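Local coordinates for protein EvdMO1 (Micromonospora carbonacea, PDB 5T39) that is the methyltransferase domain of a bifunctional everninomicin biosynthetic enzyme and probably transfers a methyl group from S-adenosylmethionine, leaving S-adenosylhomocysteine, at residues A[153-158]-A[204-209]; A[132-137]-A[208-213]. One frame throughout, in Å; residues are numbered along the deposited sequence.

Interaction 1 (A[153-158]-A[204-209]); sequences LYHVRE and PQARGL. With SAH (S-adenosyl-L-homocysteine), chain B.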
loop_
_atom_site.group_PDB
_atom_site.type_symbol
_atom_site.label_atom_id
_atom_site.label_comp_id
_atom_site.label_asym_id
_atom_site.label_seq_id
_atom_site.Cartn_x
_atom_site.Cartn_y
_atom_site.Cartn_z
ATOM N N LEU A 153 -3.677 3.855 4.856
ATOM C CA LEU A 153 -4.651 3.877 5.943
ATOM C C LEU A 153 -5.249 5.259 6.146
ATOM O O LEU A 153 -6.388 5.368 6.620
ATOM C CB LEU A 153 -3.987 3.380 7.234
ATOM C CG LEU A 153 -4.945 3.061 8.375
ATOM C CD1 LEU A 153 -5.796 1.862 8.083
ATOM C CD2 LEU A 153 -4.196 2.852 9.681
ATOM N N TYR A 154 -4.496 6.313 5.827
ATOM C CA TYR A 154 -4.935 7.695 5.970
ATOM C C TYR A 154 -5.657 8.209 4.728
ATOM O O TYR A 154 -5.914 9.416 4.624
ATOM C CB TYR A 154 -3.762 8.596 6.372
ATOM C CG TYR A 154 -2.561 8.484 5.481
ATOM C CD1 TYR A 154 -1.608 7.495 5.693
ATOM C CD2 TYR A 154 -2.369 9.361 4.426
ATOM C CE1 TYR A 154 -0.505 7.384 4.878
ATOM C CE2 TYR A 154 -1.265 9.262 3.609
ATOM C CZ TYR A 154 -0.334 8.266 3.840
ATOM O OH TYR A 154 0.768 8.155 3.019
ATOM N N HIS A 155 -6.032 7.314 3.817
ATOM C CA HIS A 155 -6.840 7.635 2.646
ATOM C C HIS A 155 -8.235 7.017 2.695
ATOM O O HIS A 155 -8.944 7.046 1.680
ATOM C CB HIS A 155 -6.142 7.194 1.358
ATOM C CG HIS A 155 -4.881 7.939 1.062
ATOM N ND1 HIS A 155 -4.863 9.292 0.805
ATOM C CD2 HIS A 155 -3.597 7.522 0.943
ATOM C CE1 HIS A 155 -3.625 9.675 0.547
ATOM N NE2 HIS A 155 -2.835 8.622 0.633
ATOM N N VAL A 156 -8.656 6.475 3.842
ATOM C CA VAL A 156 -9.966 5.847 3.962
ATOM C C VAL A 156 -10.772 6.507 5.077
ATOM O O VAL A 156 -10.237 7.170 5.968
ATOM C CB VAL A 156 -9.886 4.312 4.153
ATOM C CG1 VAL A 156 -9.102 3.668 3.001
ATOM C CG2 VAL A 156 -9.278 3.945 5.495
ATOM N N ARG A 157 -12.087 6.313 5.003
ATOM C CA ARG A 157 -13.015 6.876 5.981
ATOM C C ARG A 157 -13.003 6.137 7.311
ATOM O O ARG A 157 -13.211 6.765 8.355
ATOM C CB ARG A 157 -14.444 6.837 5.439
ATOM C CG ARG A 157 -14.704 7.784 4.294
ATOM C CD ARG A 157 -16.159 7.709 3.846
ATOM N NE ARG A 157 -16.420 6.458 3.135
ATOM C CZ ARG A 157 -16.958 5.358 3.662
ATOM N NH1 ARG A 157 -17.326 5.307 4.936
ATOM N NH2 ARG A 157 -17.127 4.288 2.898
ATOM N N GLU A 158 -12.814 4.816 7.293
ATOM C CA GLU A 158 -12.945 3.968 8.478
ATOM C C GLU A 158 -11.704 3.101 8.576
ATOM O O GLU A 158 -11.729 1.904 8.245
ATOM C CB GLU A 158 -14.225 3.145 8.431
ATOM C CG GLU A 158 -15.447 4.004 8.542
ATOM C CD GLU A 158 -16.389 3.846 7.415
ATOM O OE1 GLU A 158 -16.005 3.236 6.387
ATOM O OE2 GLU A 158 -17.511 4.382 7.553
ATOM N N PRO A 204 -2.514 14.207 -6.219
ATOM C CA PRO A 204 -3.892 13.823 -6.555
ATOM C C PRO A 204 -4.051 12.344 -6.859
ATOM O O PRO A 204 -5.101 11.771 -6.551
ATOM C CB PRO A 204 -4.223 14.706 -7.767
ATOM C CG PRO A 204 -3.286 15.856 -7.661
ATOM C CD PRO A 204 -2.024 15.282 -7.099
ATOM N N GLN A 205 -3.047 11.706 -7.454
ATOM C CA GLN A 205 -3.179 10.313 -7.842
ATOM C C GLN A 205 -2.947 9.360 -6.680
ATOM O O GLN A 205 -3.036 8.146 -6.874
ATOM C CB GLN A 205 -2.252 10.009 -9.022
ATOM C CG GLN A 205 -2.532 10.891 -10.239
ATOM C CD GLN A 205 -1.931 10.326 -11.510
ATOM O OE1 GLN A 205 -2.527 9.464 -12.136
ATOM N NE2 GLN A 205 -0.740 10.790 -11.879
ATOM N N ALA A 206 -2.668 9.871 -5.481
ATOM C CA ALA A 206 -2.569 9.061 -4.275
ATOM C C ALA A 206 -3.811 9.165 -3.410
ATOM O O ALA A 206 -3.911 8.479 -2.392
ATOM C CB ALA A 206 -1.349 9.483 -3.450
ATOM N N ARG A 207 -4.757 10.014 -3.782
ATOM C CA ARG A 207 -5.894 10.282 -2.926
ATOM C C ARG A 207 -6.806 9.073 -2.826
ATOM O O ARG A 207 -6.884 8.226 -3.719
ATOM C CB ARG A 207 -6.680 11.464 -3.462
ATOM C CG ARG A 207 -5.969 12.758 -3.204
ATOM C CD ARG A 207 -6.660 13.957 -3.774
ATOM N NE ARG A 207 -5.791 15.108 -3.587
ATOM C CZ ARG A 207 -5.847 16.223 -4.302
ATOM N NH1 ARG A 207 -6.763 16.374 -5.252
ATOM N NH2 ARG A 207 -4.982 17.190 -4.056
ATOM N N GLY A 208 -7.514 9.019 -1.713
ATOM C CA GLY A 208 -8.573 8.066 -1.500
ATOM C C GLY A 208 -9.728 8.276 -2.452
ATOM O O GLY A 208 -9.771 9.247 -3.229
ATOM N N LEU A 209 -10.684 7.363 -2.377
ATOM C CA LEU A 209 -11.817 7.330 -3.282
ATOM C C LEU A 209 -13.064 7.965 -2.688
ATOM O O LEU A 209 -14.076 8.072 -3.383
ATOM C CB LEU A 209 -12.103 5.894 -3.713
ATOM C CG LEU A 209 -10.937 5.210 -4.423
ATOM C CD1 LEU A 209 -11.346 3.816 -4.816
ATOM C CD2 LEU A 209 -10.462 5.985 -5.637
HETATM N N SAH B . 1.402 1.797 -1.287
HETATM C CA SAH B . 2.169 2.762 -2.070
HETATM C CB SAH B . 1.300 3.883 -2.616
HETATM C CG SAH B . 0.623 4.721 -1.537
HETATM S SD SAH B . -0.309 6.107 -2.239
HETATM C C SAH B . 3.268 3.358 -1.213
HETATM O O SAH B . 4.117 4.104 -1.713
HETATM O OXT SAH B . 3.291 3.099 -0.011
HETATM C "C5'" SAH B . -1.981 5.436 -2.042
HETATM C "C4'" SAH B . -2.383 4.420 -3.108
HETATM O "O4'" SAH B . -3.588 3.794 -2.665
HETATM C "C3'" SAH B . -2.666 5.050 -4.462
HETATM O "O3'" SAH B . -2.247 4.228 -5.532
HETATM C "C2'" SAH B . -4.178 5.204 -4.420
HETATM O "O2'" SAH B . -4.835 5.322 -5.670
HETATM C "C1'" SAH B . -4.584 3.957 -3.652
HETATM N N9 SAH B . -5.883 4.040 -2.987
HETATM C C8 SAH B . -6.387 5.097 -2.274
HETATM N N7 SAH B . -7.599 4.783 -1.778
HETATM C C5 SAH B . -7.874 3.517 -2.191
HETATM C C6 SAH B . -8.974 2.682 -2.006
HETATM N N6 SAH B . -10.065 3.042 -1.335
HETATM N N1 SAH B . -8.933 1.434 -2.550
HETATM C C2 SAH B . -7.845 1.033 -3.271
HETATM N N3 SAH B . -6.753 1.821 -3.501
HETATM C C4 SAH B . -6.801 3.043 -2.938
HETATM O O HOH W 1 -10.585 5.613 -0.140
#
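His155 lays its imidazole under the carbonyl of Ala206, whose O sits over the centre of the ring, 3.1 Å above its plane. Ala206 O is 3.2 Å from His155 CE1, but this is a face-on approach and neither ring nitrogen is placed to donate to it. With CG beside the backbone N (chi1 -66°), the ring swings across to the 204-209 loop; Tyr154 CD2 lies over the other face, toward the rim. The ring's rotation is set by ND1, which hydrogen-bonds Glu199, and the same carboxylate oxygen takes the backbone N of Gly208. Further along, His155 O receives a CA-H...O contact from Gly208 CA at 3.4 Å. There is no room for a side chain at Gly208: a CB would run into His155 O. A water bridges His155 O (2.8 Å), Leu209 N and the adenine N6 of SAH, while Ala206 CB packs against the ligand sulfur SD at 3.7 Å. An alanine in place of His155 would probably leave Glu199 without its ring N-H partner and open a gap beneath the Ala206 carbonyl. This buried meeting joins the loop between strand 146-150 and helix 159-169 to the one linking strands 192-198 and 212-216, which closes over the nucleoside part of SAH.

Interaction 2 (A[132-137]-A[208-213]); sequences DVETLD and GLSVDV. With SAH (S-adenosyl-L-homocysteine), chain B.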
loop_
_atom_site.group_PDB
_atom_site.type_symbol
_atom_site.label_atom_id
_atom_site.label_comp_id
_atom_site.label_asym_id
_atom_site.label_seq_id
_atom_site.Cartn_x
_atom_site.Cartn_y
_atom_site.Cartn_z
ATOM N N ASP A 132 -11.692 -1.174 -4.712
ATOM C CA ASP A 132 -11.844 -0.137 -3.697
ATOM C C ASP A 132 -11.855 -0.857 -2.359
ATOM O O ASP A 132 -12.797 -1.582 -2.055
ATOM C CB ASP A 132 -13.159 0.607 -3.911
ATOM C CG ASP A 132 -13.415 1.683 -2.871
ATOM O OD1 ASP A 132 -12.696 1.750 -1.849
ATOM O OD2 ASP A 132 -14.359 2.473 -3.083
ATOM N N VAL A 133 -10.802 -0.675 -1.565
ATOM C CA VAL A 133 -10.711 -1.403 -0.304
ATOM C C VAL A 133 -11.830 -1.049 0.664
ATOM O O VAL A 133 -12.060 -1.798 1.612
ATOM C CB VAL A 133 -9.332 -1.259 0.386
ATOM C CG1 VAL A 133 -8.221 -1.767 -0.512
ATOM C CG2 VAL A 133 -9.089 0.169 0.861
ATOM N N GLU A 134 -12.506 0.086 0.472
ATOM C CA GLU A 134 -13.604 0.471 1.346
ATOM C C GLU A 134 -14.881 -0.306 1.057
ATOM O O GLU A 134 -15.773 -0.320 1.906
ATOM C CB GLU A 134 -13.885 1.987 1.245
ATOM C CG GLU A 134 -12.696 2.899 1.524
ATOM C CD GLU A 134 -13.082 4.372 1.703
ATOM O OE1 GLU A 134 -13.187 5.137 0.690
ATOM O OE2 GLU A 134 -13.261 4.760 2.879
ATOM N N THR A 135 -14.999 -0.947 -0.110
ATOM C CA THR A 135 -16.211 -1.682 -0.458
ATOM C C THR A 135 -15.976 -3.139 -0.825
ATOM O O THR A 135 -16.933 -3.914 -0.839
ATOM C CB THR A 135 -16.951 -0.999 -1.620
ATOM O OG1 THR A 135 -16.112 -1.014 -2.773
ATOM C CG2 THR A 135 -17.310 0.442 -1.274
ATOM N N LEU A 136 -14.739 -3.539 -1.084
ATOM C CA LEU A 136 -14.442 -4.905 -1.481
ATOM C C LEU A 136 -14.805 -5.890 -0.377
ATOM O O LEU A 136 -14.535 -5.649 0.804
ATOM C CB LEU A 136 -12.946 -4.993 -1.747
ATOM C CG LEU A 136 -12.364 -6.356 -2.090
ATOM C CD1 LEU A 136 -12.890 -6.848 -3.417
ATOM C CD2 LEU A 136 -10.844 -6.280 -2.109
ATOM N N ASP A 137 -15.343 -7.043 -0.772
ATOM C CA ASP A 137 -15.547 -8.165 0.145
ATOM C C ASP A 137 -14.239 -8.945 0.230
ATOM O O ASP A 137 -13.913 -9.739 -0.653
ATOM C CB ASP A 137 -16.677 -9.050 -0.371
ATOM C CG ASP A 137 -16.957 -10.228 0.538
ATOM O OD1 ASP A 137 -16.242 -10.387 1.556
ATOM O OD2 ASP A 137 -17.897 -10.999 0.239
ATOM N N GLY A 208 -7.514 9.019 -1.713
ATOM C CA GLY A 208 -8.573 8.066 -1.500
ATOM C C GLY A 208 -9.728 8.276 -2.452
ATOM O O GLY A 208 -9.771 9.247 -3.229
ATOM N N LEU A 209 -10.684 7.363 -2.377
ATOM C CA LEU A 209 -11.817 7.330 -3.282
ATOM C C LEU A 209 -13.064 7.965 -2.688
ATOM O O LEU A 209 -14.076 8.072 -3.383
ATOM C CB LEU A 209 -12.103 5.894 -3.713
ATOM C CG LEU A 209 -10.937 5.210 -4.423
ATOM C CD1 LEU A 209 -11.346 3.816 -4.816
ATOM C CD2 LEU A 209 -10.462 5.985 -5.637
ATOM N N SER A 210 -13.018 8.391 -1.433
ATOM C CA SER A 210 -14.101 9.146 -0.823
ATOM C C SER A 210 -13.706 10.618 -0.732
ATOM O O SER A 210 -12.536 10.972 -0.853
ATOM C CB SER A 210 -14.417 8.602 0.576
ATOM O OG SER A 210 -14.919 7.273 0.550
ATOM N N VAL A 211 -14.691 11.486 -0.490
ATOM C CA VAL A 211 -14.382 12.908 -0.374
ATOM C C VAL A 211 -13.621 13.207 0.906
ATOM O O VAL A 211 -12.971 14.255 1.005
ATOM C CB VAL A 211 -15.653 13.787 -0.455
ATOM C CG1 VAL A 211 -16.336 13.627 -1.805
ATOM C CG2 VAL A 211 -16.615 13.478 0.695
ATOM N N ASP A 212 -13.709 12.312 1.893
ATOM C CA ASP A 212 -13.191 12.521 3.232
ATOM C C ASP A 212 -12.336 11.334 3.658
ATOM O O ASP A 212 -12.362 10.255 3.048
ATOM C CB ASP A 212 -14.334 12.744 4.243
ATOM C CG ASP A 212 -15.412 11.651 4.222
ATOM O OD1 ASP A 212 -16.065 11.463 5.282
ATOM O OD2 ASP A 212 -15.655 11.013 3.176
ATOM N N VAL A 213 -11.560 11.566 4.718
ATOM C CA VAL A 213 -10.757 10.542 5.370
ATOM C C VAL A 213 -10.853 10.755 6.875
ATOM O O VAL A 213 -11.240 11.823 7.347
ATOM C CB VAL A 213 -9.272 10.584 4.926
ATOM C CG1 VAL A 213 -9.154 10.385 3.443
ATOM C CG2 VAL A 213 -8.590 11.885 5.342
HETATM N N SAH B . 1.402 1.797 -1.287
HETATM C CA SAH B . 2.169 2.762 -2.070
HETATM C CB SAH B . 1.300 3.883 -2.616
HETATM C CG SAH B . 0.623 4.721 -1.537
HETATM S SD SAH B . -0.309 6.107 -2.239
HETATM C C SAH B . 3.268 3.358 -1.213
HETATM O O SAH B . 4.117 4.104 -1.713
HETATM O OXT SAH B . 3.291 3.099 -0.011
HETATM C "C5'" SAH B . -1.981 5.436 -2.042
HETATM C "C4'" SAH B . -2.383 4.420 -3.108
HETATM O "O4'" SAH B . -3.588 3.794 -2.665
HETATM C "C3'" SAH B . -2.666 5.050 -4.462
HETATM O "O3'" SAH B . -2.247 4.228 -5.532
HETATM C "C2'" SAH B . -4.178 5.204 -4.420
HETATM O "O2'" SAH B . -4.835 5.322 -5.670
HETATM C "C1'" SAH B . -4.584 3.957 -3.652
HETATM N N9 SAH B . -5.883 4.040 -2.987
HETATM C C8 SAH B . -6.387 5.097 -2.274
HETATM N N7 SAH B . -7.599 4.783 -1.778
HETATM C C5 SAH B . -7.874 3.517 -2.191
HETATM C C6 SAH B . -8.974 2.682 -2.006
HETATM N N6 SAH B . -10.065 3.042 -1.335
HETATM N N1 SAH B . -8.933 1.434 -2.550
HETATM C C2 SAH B . -7.845 1.033 -3.271
HETATM N N3 SAH B . -6.753 1.821 -3.501
HETATM C C4 SAH B . -6.801 3.043 -2.938
HETATM O O HOH W 1 -10.585 5.613 -0.140
#
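Ser210 OG donates to Glu134 OE1 at 2.8 Å, meeting it on the syn side and 26° out of the carboxylate plane. This is the close part of a contact whose touching residues are all partly exposed; a water also lies 2.8 Å from Glu134 OE1, and Glu134 OE2 turns to the backbone N of Arg157.

The looser part is a van der Waals contact without a hydrogen bond: Leu209 CD1 rests on the carboxylate of Asp132, 3.6 Å from its CG, the two side chains running antiparallel alongside each other. Leu209 also lies over one face of the adenine near C6, its CD1 3.8 Å from SAH N6. Asp132 CG is anti to its own nitrogen (chi1 178°), a setting that carries OD1 to the adenine edge, where it accepts from SAH N6 at 3.0 Å. The same oxygen takes the backbone N of Glu134 from above the carboxylate plane, making an Asx turn. Val133 N then reaches SAH N1 in a nearly straight bond of 3.0 Å, with an angle of 168°. An acidic side chain on N6 with the following backbone N-H on N1 is the adenine recognition familiar from Rossmann-like SAM-dependent methyltransferases.

How the interactions relate
The centres of interactions 1 and 2 lie about 7 Å apart, and both contacts end on the same connection, sharing Gly208 and Leu209. Along the chain 132-137 comes first, after strand 126-130 at one edge of the seven-stranded sheet; 153-158 follows strand 146-150 of that sheet, and 204-213 leads into strand 212-216 of a separate three-stranded sheet. Arg157 ties the two together: its NE probably hydrogen-bonds Ser210 OG at 3.1 Å and forms a salt bridge with Glu134 OE2. A single water is common to the two. Two loops of the Rossmann-like core are thus bridged by a third, and all three border the SAH pocket.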